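Long-range contacts in fructooligosaccharide ABC transporter substrate-binding protein FusA (Streptococcus pneumoniae, PDB 5G62), which binds short- and long-chain fructooligosaccharides, preferring tetrasaccharides and larger, and delivers them to an ABC transporter for import into the cell: residues W121-G126 with N338-Y343; S131-N136 with F268-N273; A440-Y445 with K468-Y473. The protein carries 2 engineered substitutions. All blocks are in the same frame, centred on the assembly; numbering follows the deposited sequence.

Contact 1 of 3, residues W121-G126 with N338-Y343; sequences WIEELG and NNWGTY. With FRU (beta-D-fructofuranose), chain C.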
loop_
_atom_site.group_PDB
_atom_site.type_symbol
_atom_site.label_atom_id
_atom_site.label_comp_id
_atom_site.label_asym_id
_atom_site.label_seq_id
_atom_site.Cartn_x
_atom_site.Cartn_y
_atom_site.Cartn_z
ATOM N N TRP A 121 -11.676 -5.872 2.433
ATOM C CA TRP A 121 -10.942 -5.404 3.602
ATOM C C TRP A 121 -11.333 -3.949 3.879
ATOM O O TRP A 121 -11.319 -3.127 2.967
ATOM C CB TRP A 121 -9.442 -5.503 3.315
ATOM C CG TRP A 121 -8.507 -4.869 4.301
ATOM C CD1 TRP A 121 -8.035 -5.431 5.439
ATOM C CD2 TRP A 121 -7.845 -3.590 4.178
ATOM N NE1 TRP A 121 -7.125 -4.586 6.044
ATOM C CE2 TRP A 121 -7.006 -3.450 5.298
ATOM C CE3 TRP A 121 -7.869 -2.572 3.222
ATOM C CZ2 TRP A 121 -6.210 -2.315 5.500
ATOM C CZ3 TRP A 121 -7.078 -1.431 3.439
ATOM C CH2 TRP A 121 -6.264 -1.325 4.560
ATOM N N ILE A 122 -11.672 -3.639 5.124
ATOM C CA ILE A 122 -12.081 -2.305 5.565
ATOM C C ILE A 122 -11.274 -1.967 6.822
ATOM O O ILE A 122 -11.203 -2.775 7.759
ATOM C CB ILE A 122 -13.600 -2.206 5.847
ATOM C CG1 ILE A 122 -14.429 -2.427 4.569
ATOM C CG2 ILE A 122 -13.942 -0.868 6.525
ATOM C CD1 ILE A 122 -15.921 -2.656 4.816
ATOM N N GLU A 123 -10.588 -0.815 6.801
ATOM C CA GLU A 123 -9.762 -0.392 7.921
ATOM C C GLU A 123 -9.847 1.120 8.003
ATOM O O GLU A 123 -9.293 1.822 7.138
ATOM C CB GLU A 123 -8.315 -0.852 7.759
ATOM C CG GLU A 123 -7.409 -0.550 8.923
ATOM C CD GLU A 123 -5.928 -0.784 8.559
ATOM O OE1 GLU A 123 -5.335 0.068 7.842
ATOM O OE2 GLU A 123 -5.404 -1.832 8.969
ATOM N N GLU A 124 -10.546 1.622 9.034
ATOM C CA GLU A 124 -10.745 3.060 9.185
ATOM C C GLU A 124 -9.613 3.628 10.037
ATOM O O GLU A 124 -9.582 3.428 11.255
ATOM C CB GLU A 124 -12.136 3.346 9.749
ATOM C CG GLU A 124 -13.209 2.957 8.745
ATOM C CD GLU A 124 -14.622 3.387 9.116
ATOM O OE1 GLU A 124 -14.897 3.707 10.295
ATOM O OE2 GLU A 124 -15.440 3.419 8.179
ATOM N N LEU A 125 -8.641 4.285 9.381
ATOM C CA LEU A 125 -7.575 5.000 10.090
ATOM C C LEU A 125 -7.385 6.392 9.477
ATOM O O LEU A 125 -6.608 6.562 8.551
ATOM C CB LEU A 125 -6.281 4.187 10.072
ATOM C CG LEU A 125 -6.179 2.982 11.028
ATOM C CD1 LEU A 125 -5.025 2.072 10.630
ATOM C CD2 LEU A 125 -6.096 3.383 12.494
ATOM N N GLY A 126 -8.050 7.382 10.047
ATOM C CA GLY A 126 -8.076 8.741 9.539
ATOM C C GLY A 126 -8.957 8.870 8.313
ATOM O O GLY A 126 -9.296 7.895 7.653
ATOM N N ASN A 338 -7.423 -10.986 12.715
ATOM C CA ASN A 338 -7.036 -11.392 11.374
ATOM C C ASN A 338 -6.169 -10.308 10.742
ATOM O O ASN A 338 -5.221 -10.600 10.012
ATOM C CB ASN A 338 -8.260 -11.663 10.480
ATOM C CG ASN A 338 -9.057 -12.922 10.889
ATOM O OD1 ASN A 338 -8.716 -13.609 11.854
ATOM N ND2 ASN A 338 -10.145 -13.188 10.157
ATOM N N ASN A 339 -6.478 -9.053 11.058
ATOM C CA ASN A 339 -5.770 -7.931 10.461
ATOM C C ASN A 339 -4.369 -7.763 11.038
ATOM O O ASN A 339 -3.415 -7.544 10.291
ATOM C CB ASN A 339 -6.583 -6.649 10.647
ATOM C CG ASN A 339 -6.125 -5.523 9.710
ATOM O OD1 ASN A 339 -5.868 -5.744 8.509
ATOM N ND2 ASN A 339 -5.990 -4.331 10.268
ATOM N N TRP A 340 -4.215 -7.891 12.344
ATOM C CA TRP A 340 -3.030 -7.385 13.031
ATOM C C TRP A 340 -2.220 -8.413 13.823
ATOM O O TRP A 340 -1.056 -8.142 14.102
ATOM C CB TRP A 340 -3.429 -6.240 13.964
ATOM C CG TRP A 340 -3.629 -4.906 13.232
ATOM C CD1 TRP A 340 -2.884 -4.418 12.190
ATOM C CD2 TRP A 340 -4.621 -3.918 13.513
ATOM N NE1 TRP A 340 -3.347 -3.176 11.819
ATOM C CE2 TRP A 340 -4.418 -2.851 12.603
ATOM C CE3 TRP A 340 -5.672 -3.833 14.446
ATOM C CZ2 TRP A 340 -5.222 -1.728 12.586
ATOM C CZ3 TRP A 340 -6.467 -2.701 14.438
ATOM C CH2 TRP A 340 -6.239 -1.657 13.502
ATOM N N GLY A 341 -2.782 -9.586 14.184
ATOM C CA GLY A 341 -2.109 -10.543 15.040
ATOM C C GLY A 341 -3.005 -10.958 16.211
ATOM O O GLY A 341 -4.225 -10.756 16.180
ATOM N N THR A 342 -2.410 -11.548 17.252
ATOM C CA THR A 342 -3.221 -12.164 18.303
ATOM C C THR A 342 -2.522 -12.096 19.666
ATOM O O THR A 342 -1.522 -11.394 19.851
ATOM C CB THR A 342 -3.604 -13.610 17.904
ATOM O OG1 THR A 342 -4.587 -14.129 18.811
ATOM C CG2 THR A 342 -2.408 -14.541 17.883
ATOM N N TYR A 343 -3.085 -12.842 20.625
ATOM C CA TYR A 343 -2.705 -12.858 22.035
ATOM C C TYR A 343 -2.434 -14.281 22.519
ATOM O O TYR A 343 -2.852 -15.273 21.918
ATOM C CB TYR A 343 -3.814 -12.248 22.925
ATOM C CG TYR A 343 -5.099 -13.059 22.842
ATOM C CD1 TYR A 343 -6.000 -12.852 21.818
ATOM C CD2 TYR A 343 -5.371 -14.077 23.764
ATOM C CE1 TYR A 343 -7.164 -13.615 21.714
ATOM C CE2 TYR A 343 -6.525 -14.850 23.674
ATOM C CZ TYR A 343 -7.406 -14.612 22.637
ATOM O OH TYR A 343 -8.534 -15.353 22.503
HETATM C C1 FRU C . -2.169 0.535 7.057
HETATM C C2 FRU C . -1.343 0.041 8.207
HETATM C C3 FRU C . -2.228 -0.347 9.476
HETATM C C4 FRU C . -1.255 -0.189 10.580
HETATM C C5 FRU C . -0.676 0.987 10.248
HETATM C C6 FRU C . 0.702 1.147 10.800
HETATM O O1 FRU C . -3.060 -0.383 6.533
HETATM O O3 FRU C . -2.797 -1.604 9.368
HETATM O O4 FRU C . -1.973 -0.117 11.766
HETATM O O5 FRU C . -0.664 1.005 8.649
HETATM O O6 FRU C . 1.268 2.356 10.414
#

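Contact 2 of 3, residues S131-N136 with F268-N273; sequences SIHSVN and FTWDKN. With FRU (beta-D-fructofuranose), chain C; FRU (beta-D-fructofuranose), chain B.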
loop_
_atom_site.group_PDB
_atom_site.type_symbol
_atom_site.label_atom_id
_atom_site.label_comp_id
_atom_site.label_asym_id
_atom_site.label_seq_id
_atom_site.Cartn_x
_atom_site.Cartn_y
_atom_site.Cartn_z
ATOM N N SER A 131 -6.124 10.716 6.253
ATOM C CA SER A 131 -5.987 9.281 6.060
ATOM C C SER A 131 -4.538 8.823 6.247
ATOM O O SER A 131 -3.604 9.464 5.763
ATOM C CB SER A 131 -6.475 8.906 4.666
ATOM O OG SER A 131 -6.241 7.569 4.404
ATOM N N ILE A 132 -4.363 7.689 6.936
ATOM C CA ILE A 132 -3.045 7.088 7.081
ATOM C C ILE A 132 -2.433 6.732 5.721
ATOM O O ILE A 132 -1.211 6.591 5.610
ATOM C CB ILE A 132 -3.091 5.847 8.000
ATOM C CG1 ILE A 132 -1.688 5.586 8.566
ATOM C CG2 ILE A 132 -3.619 4.638 7.219
ATOM C CD1 ILE A 132 -1.631 4.599 9.724
ATOM N N HIS A 133 -3.255 6.609 4.681
ATOM C CA HIS A 133 -2.804 6.267 3.343
ATOM C C HIS A 133 -2.388 7.484 2.499
ATOM O O HIS A 133 -1.854 7.301 1.417
ATOM C CB HIS A 133 -3.906 5.475 2.627
ATOM C CG HIS A 133 -4.200 4.160 3.283
ATOM N ND1 HIS A 133 -5.257 3.981 4.157
ATOM C CD2 HIS A 133 -3.539 2.981 3.245
ATOM C CE1 HIS A 133 -5.239 2.743 4.608
ATOM N NE2 HIS A 133 -4.215 2.113 4.073
ATOM N N SER A 134 -2.593 8.708 2.981
ATOM C CA SER A 134 -2.359 9.898 2.170
ATOM C C SER A 134 -0.919 9.987 1.629
ATOM O O SER A 134 -0.715 10.521 0.547
ATOM C CB SER A 134 -2.684 11.150 2.977
ATOM O OG SER A 134 -4.068 11.282 3.170
ATOM N N VAL A 135 0.063 9.494 2.375
ATOM C CA VAL A 135 1.457 9.387 1.969
ATOM C C VAL A 135 1.918 7.977 2.318
ATOM O O VAL A 135 1.793 7.561 3.466
ATOM C CB VAL A 135 2.356 10.411 2.703
ATOM C CG1 VAL A 135 3.842 10.188 2.375
ATOM C CG2 VAL A 135 1.899 11.856 2.423
ATOM N N ASN A 136 2.457 7.254 1.338
ATOM C CA ASN A 136 3.020 5.950 1.621
ATOM C C ASN A 136 4.540 5.979 1.798
ATOM O O ASN A 136 5.035 5.466 2.795
ATOM C CB ASN A 136 2.597 4.921 0.546
ATOM C CG ASN A 136 3.015 5.282 -0.913
ATOM O OD1 ASN A 136 3.213 6.422 -1.283
ATOM N ND2 ASN A 136 3.058 4.256 -1.753
ATOM N N PHE A 268 13.515 6.108 2.127
ATOM C CA PHE A 268 12.048 6.136 2.104
ATOM C C PHE A 268 11.456 4.819 2.618
ATOM O O PHE A 268 11.889 3.750 2.200
ATOM C CB PHE A 268 11.528 6.395 0.680
ATOM C CG PHE A 268 12.050 7.655 0.057
ATOM C CD1 PHE A 268 13.345 7.696 -0.523
ATOM C CD2 PHE A 268 11.305 8.807 0.067
ATOM C CE1 PHE A 268 13.845 8.860 -1.089
ATOM C CE2 PHE A 268 11.803 9.997 -0.511
ATOM C CZ PHE A 268 13.058 10.019 -1.098
ATOM N N THR A 269 10.403 4.901 3.433
ATOM C CA THR A 269 9.692 3.686 3.823
ATOM C C THR A 269 8.373 4.064 4.505
ATOM O O THR A 269 8.150 5.215 4.877
ATOM C CB THR A 269 10.546 2.755 4.729
ATOM O OG1 THR A 269 9.987 1.423 4.772
ATOM C CG2 THR A 269 10.684 3.326 6.136
ATOM N N TRP A 270 7.509 3.064 4.699
ATOM C CA TRP A 270 6.270 3.340 5.447
ATOM C C TRP A 270 6.555 3.785 6.880
ATOM O O TRP A 270 6.004 4.785 7.340
ATOM C CB TRP A 270 5.362 2.109 5.498
ATOM C CG TRP A 270 4.023 2.337 6.183
ATOM C CD1 TRP A 270 3.699 2.082 7.507
ATOM C CD2 TRP A 270 2.801 2.741 5.548
ATOM N NE1 TRP A 270 2.345 2.333 7.721
ATOM C CE2 TRP A 270 1.780 2.741 6.541
ATOM C CE3 TRP A 270 2.468 3.113 4.234
ATOM C CZ2 TRP A 270 0.471 3.134 6.259
ATOM C CZ3 TRP A 270 1.155 3.479 3.954
ATOM C CH2 TRP A 270 0.171 3.464 4.956
ATOM N N ASP A 271 7.358 3.010 7.600
ATOM C CA ASP A 271 7.658 3.212 9.017
ATOM C C ASP A 271 9.133 2.886 9.228
ATOM O O ASP A 271 9.567 1.752 8.958
ATOM C CB ASP A 271 6.747 2.312 9.875
ATOM C CG ASP A 271 6.933 2.473 11.397
ATOM O OD1 ASP A 271 7.980 2.947 11.893
ATOM O OD2 ASP A 271 6.014 2.051 12.113
ATOM N N LYS A 272 9.905 3.880 9.704
ATOM C CA LYS A 272 11.342 3.684 9.974
ATOM C C LYS A 272 11.646 2.469 10.860
ATOM O O LYS A 272 12.740 1.898 10.788
ATOM C CB LYS A 272 11.933 4.935 10.645
ATOM C CG LYS A 272 11.484 5.181 12.067
ATOM C CD LYS A 272 12.038 6.467 12.701
ATOM C CE LYS A 272 11.853 6.439 14.235
ATOM N NZ LYS A 272 12.303 7.669 14.912
ATOM N N ASN A 273 10.704 2.077 11.729
ATOM C CA ASN A 273 10.954 0.993 12.678
ATOM C C ASN A 273 11.137 -0.346 11.978
ATOM O O ASN A 273 11.746 -1.251 12.541
ATOM C CB ASN A 273 9.803 0.923 13.707
ATOM C CG ASN A 273 9.834 2.087 14.725
ATOM O OD1 ASN A 273 10.570 2.040 15.678
ATOM N ND2 ASN A 273 9.003 3.082 14.536
HETATM C C1 FRU C . -2.169 0.535 7.057
HETATM C C2 FRU C . -1.343 0.041 8.207
HETATM C C3 FRU C . -2.228 -0.347 9.476
HETATM C C4 FRU C . -1.255 -0.189 10.580
HETATM C C5 FRU C . -0.676 0.987 10.248
HETATM C C6 FRU C . 0.702 1.147 10.800
HETATM O O1 FRU C . -3.060 -0.383 6.533
HETATM O O3 FRU C . -2.797 -1.604 9.368
HETATM O O4 FRU C . -1.973 -0.117 11.766
HETATM O O5 FRU C . -0.664 1.005 8.649
HETATM O O6 FRU C . 1.268 2.356 10.414
HETATM C C1 FRU B . 0.561 -0.798 6.919
HETATM C C2 FRU B . 1.682 -1.822 7.097
HETATM C C3 FRU B . 2.363 -1.745 8.543
HETATM C C4 FRU B . 3.775 -2.196 8.251
HETATM C C5 FRU B . 4.003 -1.546 7.129
HETATM C C6 FRU B . 5.057 -2.277 6.314
HETATM O O1 FRU B . -0.549 -1.125 7.789
HETATM O O3 FRU B . 1.750 -2.597 9.408
HETATM O O4 FRU B . 4.711 -1.950 9.256
HETATM O O5 FRU B . 2.618 -1.503 6.312
HETATM O O6 FRU B . 5.043 -1.682 5.078
#

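Contact 3 of 3, residues A440-Y445 with K468-Y473; sequences ADMNDY and KELEKY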
loop_
_atom_site.group_PDB
_atom_site.type_symbol
_atom_site.label_atom_id
_atom_site.label_comp_id
_atom_site.label_asym_id
_atom_site.label_seq_id
_atom_site.Cartn_x
_atom_site.Cartn_y
_atom_site.Cartn_z
ATOM N N ALA A 440 -0.738 -1.965 -20.022
ATOM C CA ALA A 440 0.253 -2.965 -20.395
ATOM C C ALA A 440 1.462 -2.328 -21.093
ATOM O O ALA A 440 2.580 -2.810 -20.934
ATOM C CB ALA A 440 -0.379 -4.041 -21.297
ATOM N N ASP A 441 1.262 -1.264 -21.876
ATOM C CA ASP A 441 2.407 -0.510 -22.383
ATOM C C ASP A 441 2.923 0.507 -21.360
ATOM O O ASP A 441 4.127 0.559 -21.062
ATOM C CB ASP A 441 2.045 0.215 -23.684
ATOM C CG ASP A 441 1.770 -0.723 -24.846
ATOM O OD1 ASP A 441 2.500 -1.705 -25.039
ATOM O OD2 ASP A 441 0.819 -0.444 -25.576
ATOM N N MET A 442 2.031 1.342 -20.837
ATOM C CA MET A 442 2.445 2.580 -20.171
ATOM C C MET A 442 3.219 2.335 -18.881
ATOM O O MET A 442 4.241 2.981 -18.651
ATOM C CB MET A 442 1.236 3.463 -19.872
ATOM C CG MET A 442 1.330 4.788 -20.528
ATOM S SD MET A 442 -0.111 5.820 -20.449
ATOM C CE MET A 442 -0.808 5.363 -18.881
ATOM N N ASN A 443 2.756 1.415 -18.033
ATOM C CA ASN A 443 3.218 1.392 -16.641
ATOM C C ASN A 443 4.723 1.117 -16.542
ATOM O O ASN A 443 5.469 1.878 -15.901
ATOM C CB ASN A 443 2.408 0.355 -15.848
ATOM C CG ASN A 443 0.960 0.804 -15.568
ATOM O OD1 ASN A 443 0.523 1.865 -15.995
ATOM N ND2 ASN A 443 0.219 -0.029 -14.860
ATOM N N ASP A 444 5.182 0.025 -17.165
ATOM C CA ASP A 444 6.598 -0.301 -17.190
ATOM C C ASP A 444 7.416 0.779 -17.898
ATOM O O ASP A 444 8.541 1.073 -17.486
ATOM C CB ASP A 444 6.812 -1.638 -17.894
ATOM C CG ASP A 444 6.352 -2.804 -17.081
ATOM O OD1 ASP A 444 6.269 -2.651 -15.849
ATOM O OD2 ASP A 444 6.074 -3.872 -17.680
ATOM N N TYR A 445 6.883 1.328 -18.992
ATOM C CA TYR A 445 7.607 2.324 -19.771
ATOM C C TYR A 445 7.953 3.543 -18.927
ATOM O O TYR A 445 9.075 4.057 -18.998
ATOM C CB TYR A 445 6.778 2.720 -20.993
ATOM C CG TYR A 445 7.360 3.807 -21.873
ATOM C CD1 TYR A 445 8.481 3.569 -22.662
ATOM C CD2 TYR A 445 6.795 5.066 -21.906
ATOM C CE1 TYR A 445 9.014 4.560 -23.465
ATOM C CE2 TYR A 445 7.296 6.051 -22.711
ATOM C CZ TYR A 445 8.407 5.789 -23.497
ATOM O OH TYR A 445 8.915 6.784 -24.273
ATOM N N LYS A 468 5.379 11.955 -26.911
ATOM C CA LYS A 468 4.754 11.405 -28.110
ATOM C C LYS A 468 4.553 9.903 -27.992
ATOM O O LYS A 468 3.540 9.376 -28.457
ATOM C CB LYS A 468 5.572 11.730 -29.354
ATOM C CG LYS A 468 5.524 13.207 -29.702
ATOM C CD LYS A 468 6.504 13.556 -30.805
ATOM C CE LYS A 468 6.491 15.048 -31.081
ATOM N NZ LYS A 468 7.690 15.474 -31.860
ATOM N N GLU A 469 5.503 9.188 -27.383
ATOM C CA GLU A 469 5.316 7.755 -27.226
ATOM C C GLU A 469 4.137 7.451 -26.301
ATOM O O GLU A 469 3.372 6.519 -26.550
ATOM C CB GLU A 469 6.582 7.113 -26.702
ATOM C CG GLU A 469 6.551 5.612 -26.757
ATOM C CD GLU A 469 6.712 5.047 -28.183
ATOM O OE1 GLU A 469 6.997 5.790 -29.157
ATOM O OE2 GLU A 469 6.549 3.826 -28.313
ATOM N N LEU A 470 3.970 8.227 -25.233
ATOM C CA LEU A 470 2.839 7.984 -24.368
ATOM C C LEU A 470 1.518 8.191 -25.106
ATOM O O LEU A 470 0.570 7.447 -24.873
ATOM C CB LEU A 470 2.907 8.870 -23.123
ATOM C CG LEU A 470 4.042 8.641 -22.130
ATOM C CD1 LEU A 470 4.077 9.781 -21.110
ATOM C CD2 LEU A 470 3.826 7.346 -21.446
ATOM N N GLU A 471 1.438 9.176 -25.991
ATOM C CA GLU A 471 0.217 9.358 -26.751
ATOM C C GLU A 471 -0.013 8.208 -27.729
ATOM O O GLU A 471 -1.144 7.735 -27.876
ATOM C CB GLU A 471 0.236 10.699 -27.464
ATOM C CG GLU A 471 -1.034 10.951 -28.282
ATOM C CD GLU A 471 -2.331 10.837 -27.455
ATOM O OE1 GLU A 471 -2.314 11.004 -26.213
ATOM O OE2 GLU A 471 -3.380 10.575 -28.073
ATOM N N LYS A 472 1.054 7.709 -28.362
ATOM C CA LYS A 472 0.952 6.501 -29.176
ATOM C C LYS A 472 0.362 5.331 -28.403
ATOM O O LYS A 472 -0.407 4.548 -28.964
ATOM C CB LYS A 472 2.320 6.105 -29.726
ATOM C CG LYS A 472 2.754 6.934 -30.902
ATOM C CD LYS A 472 4.163 6.598 -31.350
ATOM C CE LYS A 472 4.616 7.575 -32.421
ATOM N NZ LYS A 472 6.106 7.674 -32.503
ATOM N N TYR A 473 0.740 5.173 -27.131
ATOM C CA TYR A 473 0.212 4.127 -26.272
ATOM C C TYR A 473 -1.213 4.407 -25.803
ATOM O O TYR A 473 -1.827 3.523 -25.205
ATOM C CB TYR A 473 1.108 3.954 -25.044
ATOM C CG TYR A 473 2.481 3.358 -25.288
ATOM C CD1 TYR A 473 2.690 2.448 -26.319
ATOM C CD2 TYR A 473 3.543 3.660 -24.442
ATOM C CE1 TYR A 473 3.920 1.911 -26.553
ATOM C CE2 TYR A 473 4.802 3.122 -24.654
ATOM C CZ TYR A 473 4.981 2.260 -25.722
ATOM O OH TYR A 473 6.185 1.689 -25.930
HETATM O O HOH W 1 -1.563 0.920 -25.965
#

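Contact 1 of 3, residues W121-G126 with N338-Y343
Asn-339 reaches across to two side chains of the strand at once, using both ends of its amide. Its OD1 accepts the indole N-H of Trp-121 at 3.0 Å between OD1 and NE1; the acceptor lies in the plane of the indole, but the donor stands 42° above the carbonyl plane of the amide, so the bond is straight at hydrogen and tilted at oxygen. Its ND2 donates to Glu-123 OE2 over 2.9 Å, using the anti lone pair of OE2; the amide and carboxylate planes are 69° apart. With CG anti to the backbone N (chi1 -163°), the amide is swung off the helix toward the strand.

Glu-123 is a substrate-binding residue, and both its oxygens are engaged by the bound fructofuranose of chain C: OE1 accepts from O1 at 2.7 Å and OE2 from O3 at 2.6 Å. OE2 therefore has two donors, sugar and amide, which together fix the rotation of a buried carboxylate and would probably favour its charged form. The same sugar O3 receives the N-H of Trp-340 NE1 at 3.0 Å, so this hydroxyl donates to Glu-123 and accepts from Trp-340. Leu-125 CD1 supplies apolar packing at the edge of the Trp-340 ring, 4.3 Å from CZ2.

This wall of the oligosaccharide pocket joins the C-terminal end of helix 332-340 to strand 121-123, the middle strand between 305-306 and 384-386. Leu-384 and Ile-386 of the latter strand lie against Asn-339, while Arg-375, another substrate-binding residue, bonds to the Asn-339 carbonyl.

Contact 2 of 3, residues S131-N136 with F268-N273
The indole of Trp-270 fits into the loop 131-136, its six-membered ring lying close to the backbone carbonyl of Ile-132: CH2 and O are 3.5 Å apart. This is the close part of the contact. Ile-132 CG1 packs at 4.0 Å from Trp-270 CZ2, the two side chains crossing at about a right angle, and Asn-136 CB lies at the same 4.0 Å from Trp-270 CZ3. Asn-136 O also comes within 3.6 Å of Trp-270 CA, so the loop follows the tryptophan from its outer ring back to its main chain. The indole extends this far because its CG is anti to the backbone N (chi1 -177°).

On the sugar side the packing gives way to the ligand. Fructofuranose of chain B lies over one face of the indole, its C1 and C5 both near the ring, C5 3.7 Å from Trp-270 CD1. That of chain C sits at the edge, where Trp-270 NE1 donates to O6 over 2.9 Å at 166°. A sugar laid over an indole face is common in carbohydrate-binding sites, and Trp-270 is an established substrate-binding residue. Partly exposed His-133 meets the indole more loosely and obliquely, while the amide of Asn-136 leads away, toward Asn-191. An ST turn, in which Ser-131 OG accepts from His-133 N, shapes the loop within a type I turn; Asp-271 OD1 accepts from Asn-273 N, an Asx turn, and also from Asn-273 ND2.

Arg-404 of helix 399-412 ties the two segments together, bonding to the carbonyls of Val-135 and Trp-270 and making a cation-pi contact with the indole. Leu-405 of that helix touches Ile-132, and strand 264-269 runs antiparallel to strand 138-142, which follows the loop.

Contact 3 of 3, residues A440-Y445 with K468-Y473
Tyr-445 and Tyr-473 meet in a T-shaped stack between the two arms of a helical hairpin, helices 429-456 and 459-472, whose short segments run at 151° with axes 10.2 Å apart. The edge of Tyr-473 points at the face of Tyr-445, the centroids 5.4 Å apart and the planes 85° to each other.

Tyr-445 can be followed outward from its backbone. Its CG is anti to the backbone N (chi1 177°), which carries the ring across the gap between the helices. CB lies near Tyr-473 CE2, and CG comes to 3.8 Å from that same CE2. CD2 then reaches Leu-470 CD2, also at 3.8 Å, and CE2 remains beside this methyl while approaching Glu-469 CG. CZ rests against Glu-469 CB and CG, and the tip, OH, lies over the aliphatic part of that side chain, 3.4 Å from CB. Beside the tyrosine, Met-442 CG meets Leu-470 CD2 in the buried part of the interface, where Phe-220, a residue of a calcium site, touches both Met-442 and Leu-470.

At the exposed side Asp-441 lays its CB over the face of Tyr-473 in a CH-pi contact, 3.6 Å from the centroid. Its carboxylate is stacked on the ring, the two planes moderately inclined. A water links the two residues, donating one hydrogen to Asp-441 OD2 at 2.8 Å and the other to Tyr-473 O at 2.7 Å.

Overall arrangement
Contacts 1 and 2 are buried and line one oligosaccharide pocket, both touching the fructofuranose of chain C; contact 3 is a partly buried helix pair about 37 Å from contact 1 between centres, on the opposite side of the chain's centre. Contact 2 is nested within the loop closed by contact 1, and the two meet where Leu-125 O probably accepts from Ile-132 N, with Trp-121 packed against His-133. Their chemistry differs: direct polar bonds join the segments in contact 1, whereas contact 2 relies on one indole packed against a loop. Contact 3, joining two successive helices, is aromatic and apolar, with a single water bridging its exposed side.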